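PDB 5C2V: hydrazine synthase subunit beta from Candidatus Kuenenia stuttgartiensis, which is part of the complex that condenses nitric oxide with ammonium into hydrazine, and may modulate passage of the hydroxylamine intermediate between the gamma and alpha active sites. Local coordinates for residues 186-194 against 205-213. Residues are numbered along the deposited sequence; the frame is centred on the assembly and turned at random.
With BET (trimethyl glycine), chain R.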
loop_
_atom_site.group_PDB
_atom_site.type_symbol
_atom_site.label_atom_id
_atom_site.label_comp_id
_atom_site.label_asym_id
_atom_site.label_seq_id
_atom_site.Cartn_x
_atom_site.Cartn_y
_atom_site.Cartn_z
ATOM N N ILE B 186 -37.713 5.020 20.601
ATOM C CA ILE B 186 -36.894 4.730 19.433
ATOM C C ILE B 186 -36.692 6.038 18.685
ATOM O O ILE B 186 -37.637 6.593 18.125
ATOM C CB ILE B 186 -37.546 3.692 18.498
ATOM C CG1 ILE B 186 -37.802 2.378 19.237
ATOM C CG2 ILE B 186 -36.672 3.454 17.276
ATOM C CD1 ILE B 186 -38.451 1.313 18.376
ATOM N N HIS B 187 -35.459 6.528 18.676
ATOM C CA HIS B 187 -35.183 7.846 18.124
ATOM C C HIS B 187 -35.201 7.831 16.602
ATOM O O HIS B 187 -34.721 6.884 15.975
ATOM C CB HIS B 187 -33.841 8.371 18.637
ATOM C CG HIS B 187 -33.906 8.932 20.023
ATOM N ND1 HIS B 187 -34.202 8.160 21.126
ATOM C CD2 HIS B 187 -33.725 10.194 20.485
ATOM C CE1 HIS B 187 -34.194 8.920 22.208
ATOM N NE2 HIS B 187 -33.908 10.158 21.846
ATOM N N GLU B 188 -35.766 8.890 16.024
ATOM C CA GLU B 188 -35.884 9.043 14.576
ATOM C C GLU B 188 -36.619 7.872 13.930
ATOM O O GLU B 188 -36.117 7.252 12.993
ATOM C CB GLU B 188 -34.500 9.213 13.945
ATOM C CG GLU B 188 -33.777 10.471 14.400
ATOM C CD GLU B 188 -32.512 10.736 13.610
ATOM O OE1 GLU B 188 -32.148 9.891 12.766
ATOM O OE2 GLU B 188 -31.881 11.792 13.832
ATOM N N SER B 189 -37.808 7.569 14.439
ATOM C CA SER B 189 -38.611 6.478 13.898
ATOM C C SER B 189 -39.997 6.947 13.469
ATOM O O SER B 189 -40.510 7.948 13.969
ATOM C CB SER B 189 -38.747 5.353 14.925
ATOM O OG SER B 189 -39.503 5.777 16.046
ATOM N N SER B 190 -40.596 6.215 12.538
ATOM C CA SER B 190 -41.970 6.463 12.122
ATOM C C SER B 190 -42.592 5.161 11.634
ATOM O O SER B 190 -41.872 4.220 11.297
ATOM C CB SER B 190 -42.027 7.532 11.027
ATOM O OG SER B 190 -41.481 7.051 9.810
ATOM N N ASN B 191 -43.922 5.112 11.599
ATOM C CA ASN B 191 -44.637 3.951 11.075
ATOM C C ASN B 191 -44.294 2.627 11.754
ATOM O O ASN B 191 -43.873 1.686 11.080
ATOM C CB ASN B 191 -44.391 3.809 9.569
ATOM C CG ASN B 191 -44.750 5.060 8.796
ATOM O OD1 ASN B 191 -45.694 5.768 9.144
ATOM N ND2 ASN B 191 -43.999 5.337 7.736
ATOM N N LEU B 192 -44.454 2.531 13.073
ATOM C CA LEU B 192 -44.137 1.262 13.716
ATOM C C LEU B 192 -45.303 0.321 13.446
ATOM O O LEU B 192 -46.415 0.548 13.926
ATOM C CB LEU B 192 -43.956 1.441 15.229
ATOM C CG LEU B 192 -42.766 2.141 15.893
ATOM C CD1 LEU B 192 -42.528 3.544 15.353
ATOM C CD2 LEU B 192 -43.000 2.196 17.396
ATOM N N ARG B 193 -45.050 -0.736 12.680
ATOM C CA ARG B 193 -46.121 -1.654 12.308
ATOM C C ARG B 193 -46.288 -2.942 13.124
ATOM O O ARG B 193 -47.324 -3.600 13.020
ATOM C CB ARG B 193 -45.944 -2.030 10.836
ATOM C CG ARG B 193 -46.093 -0.858 9.880
ATOM C CD ARG B 193 -47.526 -0.351 9.874
ATOM N NE ARG B 193 -47.621 0.983 10.450
ATOM C CZ ARG B 193 -47.780 2.092 9.740
ATOM N NH1 ARG B 193 -47.876 2.031 8.418
ATOM N NH2 ARG B 193 -47.836 3.261 10.358
ATOM N N ASP B 194 -45.294 -3.306 13.930
ATOM C CA ASP B 194 -45.383 -4.557 14.688
ATOM C C ASP B 194 -44.400 -4.617 15.859
ATOM O O ASP B 194 -43.417 -3.878 15.892
ATOM C CB ASP B 194 -45.160 -5.755 13.760
ATOM C CG ASP B 194 -45.920 -6.991 14.209
ATOM O OD1 ASP B 194 -46.344 -7.039 15.383
ATOM O OD2 ASP B 194 -46.098 -7.912 13.384
ATOM N N ALA B 205 -38.458 -7.283 18.939
ATOM C CA ALA B 205 -38.188 -6.728 17.619
ATOM C C ALA B 205 -39.328 -5.812 17.190
ATOM O O ALA B 205 -40.503 -6.129 17.398
ATOM C CB ALA B 205 -37.981 -7.838 16.601
ATOM N N VAL B 206 -38.969 -4.667 16.613
ATOM C CA VAL B 206 -39.948 -3.695 16.135
ATOM C C VAL B 206 -39.588 -3.186 14.740
ATOM O O VAL B 206 -38.525 -2.600 14.544
ATOM C CB VAL B 206 -40.060 -2.488 17.093
ATOM C CG1 VAL B 206 -40.943 -1.406 16.487
ATOM C CG2 VAL B 206 -40.592 -2.924 18.452
ATOM N N THR B 207 -40.475 -3.407 13.775
ATOM C CA THR B 207 -40.258 -2.919 12.415
ATOM C C THR B 207 -40.732 -1.479 12.259
ATOM O O THR B 207 -41.821 -1.125 12.713
ATOM C CB THR B 207 -40.980 -3.792 11.372
ATOM O OG1 THR B 207 -42.291 -4.126 11.849
ATOM C CG2 THR B 207 -40.202 -5.066 11.110
ATOM N N HIS B 208 -39.915 -0.654 11.610
ATOM C CA HIS B 208 -40.261 0.749 11.408
ATOM C C HIS B 208 -39.421 1.401 10.316
ATOM O O HIS B 208 -38.612 0.746 9.657
ATOM C CB HIS B 208 -40.097 1.531 12.713
ATOM C CG HIS B 208 -38.679 1.634 13.178
ATOM N ND1 HIS B 208 -37.829 2.637 12.765
ATOM C CD2 HIS B 208 -37.957 0.855 14.022
ATOM C CE1 HIS B 208 -36.648 2.475 13.334
ATOM N NE2 HIS B 208 -36.701 1.401 14.101
ATOM N N GLN B 209 -39.628 2.701 10.134
ATOM C CA GLN B 209 -38.856 3.479 9.174
ATOM C C GLN B 209 -38.120 4.624 9.857
ATOM O O GLN B 209 -38.560 5.134 10.887
ATOM C CB GLN B 209 -39.761 4.035 8.072
ATOM C CG GLN B 209 -40.161 3.024 7.015
ATOM C CD GLN B 209 -40.906 3.661 5.859
ATOM O OE1 GLN B 209 -41.814 4.466 6.059
ATOM N NE2 GLN B 209 -40.518 3.307 4.639
ATOM N N THR B 210 -36.991 5.014 9.277
ATOM C CA THR B 210 -36.251 6.176 9.734
ATOM C C THR B 210 -36.289 7.264 8.672
ATOM O O THR B 210 -35.634 7.152 7.632
ATOM C CB THR B 210 -34.784 5.826 10.051
ATOM O OG1 THR B 210 -34.734 4.768 11.016
ATOM C CG2 THR B 210 -34.039 7.043 10.581
ATOM N N PRO B 211 -37.071 8.320 8.925
ATOM C CA PRO B 211 -37.084 9.500 8.062
ATOM C C PRO B 211 -35.871 10.375 8.325
ATOM O O PRO B 211 -35.419 10.424 9.469
ATOM C CB PRO B 211 -38.377 10.226 8.466
ATOM C CG PRO B 211 -38.881 9.530 9.725
ATOM C CD PRO B 211 -37.846 8.540 10.157
ATOM N N LYS B 212 -35.341 11.055 7.317
ATOM C CA LYS B 212 -34.548 12.218 7.656
ATOM C C LYS B 212 -35.452 13.392 7.316
ATOM O O LYS B 212 -35.623 13.750 6.150
ATOM C CB LYS B 212 -33.235 12.254 6.871
ATOM C CG LYS B 212 -32.749 10.881 6.401
ATOM C CD LYS B 212 -32.207 10.023 7.530
ATOM C CE LYS B 212 -31.767 8.658 7.014
ATOM N NZ LYS B 212 -31.055 7.863 8.054
ATOM N N ASN B 213 -36.024 13.987 8.356
ATOM C CA ASN B 213 -36.979 15.078 8.214
ATOM C C ASN B 213 -36.335 16.452 8.081
ATOM O O ASN B 213 -36.884 17.353 7.450
ATOM C CB ASN B 213 -37.954 15.061 9.387
ATOM C CG ASN B 213 -37.258 15.174 10.717
ATOM O OD1 ASN B 213 -36.770 14.186 11.266
ATOM N ND2 ASN B 213 -37.213 16.385 11.249
HETATM N N BET R . -29.844 11.734 18.486
HETATM C CA BET R . -30.876 11.091 17.568
HETATM C C BET R . -30.392 9.597 17.157
HETATM O O BET R . -30.084 9.483 15.944
HETATM O OXT BET R . -30.394 8.766 18.095
HETATM C C1 BET R . -29.923 13.243 18.380
HETATM C C2 BET R . -28.423 11.312 18.109
HETATM C C3 BET R . -30.143 11.394 19.937
HETATM O O HOH W 1 -33.948 5.331 13.626
#
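His208 holds its CG between its own backbone N and carbonyl carbon (chi1 67°), which sets the imidazole against Ser189 and Ile186: Ser189 CB lies 3.6 Å from His208 ND1, and Ile186 CG2 3.8 Å from His208 NE2. In Ile186 the branch anti to the backbone N, CG2, is the one that reaches the ring, while CD1, at the end of the other branch, meets Val206 CG1. Leu192 runs alongside His208, pointing the same way, and its CG packs on the same Val206 CG1 at 4.0 Å. The ring makes a weak hydrogen bond from ND1 to Gln209 O, which together with the bond of NE2 to Thr231 of the next strand probably limits its rotation.

Gln209 and Ser190 form an antiparallel hydrogen-bonded pair, with Ser190 N to Gln209 O at 2.8 Å and Gln209 N to Ser190 O at 2.9 Å. Beyond it Asn191 takes a left-handed backbone conformation, and the next link is Arg193 N to Thr207 O (3.3 Å), one residue later than a regular ladder would give, as in a beta bulge. The Asn191 amide meets that of Gln209 with planes 37° apart; Asn191 ND2 gives Gln209 OE1 a hydrogen bond of 2.9 Å, and OE1 lies in the amide plane of Asn191, though the bond is bent. Asn228 takes up Gln209 NE2, and Arg193 forms salt bridges with Asp161 and with Glu69 of the gamma subunit.

At the other end a water bridges His187 O and Thr210 OG1. Here Glu188, in a salt bridge with Arg302, and His187 border the trimethyl glycine; His187 CB lies 3.5 Å from OXT of this ligand, which Arg243 also hydrogen-bonds. The two strands, 170° apart in direction, form the first hairpin of a four-stranded antiparallel sheet, one blade of the beta-propeller.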